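Uncharacterized protein (Wolinella succinogenes, PDB 3JYG) is of unknown function but belongs to the 6-pyruvoyl tetrahydropterin synthase family and carries a bound zinc ion. Local coordinates at residues 45-50 with 167-172. Sequence-based numbering, arbitrary orientation.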
# COMPACT_ATOMS: atom_id res chain seq x y z
N LYS A 45 -6.33 11.42 2.44
CA LYS A 45 -6.95 10.27 1.78
C LYS A 45 -7.44 9.25 2.80
O LYS A 45 -6.66 8.82 3.64
CB LYS A 45 -5.97 9.65 0.79
CG LYS A 45 -6.51 8.42 0.04
CD LYS A 45 -5.35 7.75 -0.77
CE LYS A 45 -4.83 8.63 -1.87
NZ LYS A 45 -5.87 8.61 -2.98
N VAL A 46 -8.71 8.90 2.75
CA VAL A 46 -9.29 7.85 3.61
C VAL A 46 -9.27 6.52 2.83
O VAL A 46 -9.74 6.47 1.68
CB VAL A 46 -10.73 8.15 4.01
CG1 VAL A 46 -11.17 7.18 5.15
CG2 VAL A 46 -10.87 9.59 4.54
N ILE A 47 -8.75 5.45 3.44
CA ILE A 47 -8.88 4.12 2.85
C ILE A 47 -9.66 3.19 3.78
O ILE A 47 -9.20 2.90 4.89
CB ILE A 47 -7.52 3.48 2.53
CG1 ILE A 47 -6.61 4.49 1.83
CG2 ILE A 47 -7.74 2.18 1.66
CD1 ILE A 47 -5.27 3.95 1.34
N VAL A 48 -10.82 2.71 3.31
CA VAL A 48 -11.71 1.84 4.11
C VAL A 48 -11.51 0.38 3.69
O VAL A 48 -11.60 0.08 2.50
CB VAL A 48 -13.20 2.23 3.86
CG1 VAL A 48 -14.17 1.24 4.54
CG2 VAL A 48 -13.44 3.63 4.31
N HIS A 49 -11.22 -0.51 4.64
CA HIS A 49 -11.05 -1.93 4.33
C HIS A 49 -12.21 -2.71 4.92
O HIS A 49 -12.51 -2.59 6.12
CB HIS A 49 -9.71 -2.45 4.89
CG HIS A 49 -8.52 -1.72 4.36
ND1 HIS A 49 -7.74 -2.23 3.35
CD2 HIS A 49 -7.97 -0.53 4.71
CE1 HIS A 49 -6.74 -1.39 3.12
NE2 HIS A 49 -6.87 -0.35 3.92
N LEU A 50 -12.90 -3.46 4.05
CA LEU A 50 -14.10 -4.18 4.46
C LEU A 50 -13.75 -5.63 4.25
O LEU A 50 -12.96 -5.92 3.35
CB LEU A 50 -15.30 -3.79 3.59
CG LEU A 50 -15.82 -2.34 3.65
CD1 LEU A 50 -17.15 -2.21 2.89
CD2 LEU A 50 -15.97 -1.87 5.14
N GLU A 167 -7.53 3.58 6.97
CA GLU A 167 -6.28 4.31 6.88
C GLU A 167 -6.60 5.78 6.62
O GLU A 167 -7.55 6.12 5.89
CB GLU A 167 -5.40 3.80 5.73
CG GLU A 167 -5.02 2.33 5.82
CD GLU A 167 -4.12 1.91 4.66
OE1 GLU A 167 -4.59 1.08 3.84
OE2 GLU A 167 -2.99 2.45 4.54
N PHE A 168 -5.79 6.65 7.20
CA PHE A 168 -5.87 8.07 6.84
C PHE A 168 -4.47 8.61 6.52
O PHE A 168 -3.57 8.60 7.38
CB PHE A 168 -6.61 8.87 7.91
CG PHE A 168 -6.80 10.32 7.52
CD1 PHE A 168 -7.80 10.68 6.60
CD2 PHE A 168 -5.94 11.30 8.01
CE1 PHE A 168 -7.95 12.04 6.19
CE2 PHE A 168 -6.08 12.66 7.59
CZ PHE A 168 -7.12 13.02 6.71
N LEU A 169 -4.29 8.99 5.25
CA LEU A 169 -3.04 9.56 4.76
C LEU A 169 -3.09 11.09 4.93
O LEU A 169 -3.97 11.78 4.39
CB LEU A 169 -2.76 9.13 3.30
CG LEU A 169 -2.44 7.69 2.84
CD1 LEU A 169 -3.51 6.72 3.24
CD2 LEU A 169 -2.25 7.58 1.31
N GLU A 170 -2.17 11.59 5.74
CA GLU A 170 -2.05 13.00 6.02
C GLU A 170 -1.23 13.67 4.88
O GLU A 170 -1.46 14.83 4.50
CB GLU A 170 -1.28 13.14 7.33
CG GLU A 170 -1.03 14.53 7.78
CD GLU A 170 -0.05 14.54 8.92
OE1 GLU A 170 -0.33 13.87 9.96
OE2 GLU A 170 0.99 15.22 8.77
N THR A 171 -0.22 12.93 4.40
CA THR A 171 0.61 13.33 3.27
C THR A 171 0.89 12.08 2.41
O THR A 171 0.59 10.94 2.84
CB THR A 171 1.94 14.01 3.71
OG1 THR A 171 2.86 13.04 4.22
CG2 THR A 171 1.71 15.14 4.75
N PRO A 172 1.43 12.25 1.18
CA PRO A 172 1.69 11.01 0.47
C PRO A 172 2.74 10.21 1.23
O PRO A 172 2.82 9.01 1.06
CB PRO A 172 2.23 11.50 -0.87
CG PRO A 172 2.90 12.84 -0.54
CD PRO A 172 1.87 13.44 0.40
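Lys45, Val46 and Ile47 pair with Leu169, Phe168 and Glu167 as antiparallel neighbours in the central sheet, where strand 40-52 runs between strands 3-17 and 162-169. Lys45 and Leu169 exchange two backbone hydrogen bonds, as do Ile47 and Glu167; Leu169 N to Lys45 O measures 2.9 Å. Between these two hydrogen-bonded pairs, Val46 and Phe168 form a non-hydrogen-bonded one, with Val46 CG2 in the plane of the ring at its edge, 3.9 Å from Phe168 CD1. This face packs on helix 141-155, Val46 against Leu148 and Phe168 against Ile144 and Ala145, consistent with the T-fold of the 6-pyruvoyl tetrahydropterin synthase family, in which helices cover one face of the sheet. On the other face, Glu167 turns CG anti to its carbonyl carbon (chi1 -59°) and extends to His49, whose NE2 donates to Glu167 OE1 over 2.7 Å. The bond enters on the anti lone pair but is bent, 147° at the hydrogen, with ring and carboxylate nearly coplanar. A long, weak ion pair from Arg177 reaches the same oxygen. Beside it, Ile47 CD1 meets Leu169 CD1 at 3.8 Å, and Arg175 of the third subunit packs on Ile47. Lys45 lays CD 3.7 Å from Leu169 CD2, then bends so that NZ forms salt bridges with Asp12 and Glu10 of strand 3-17.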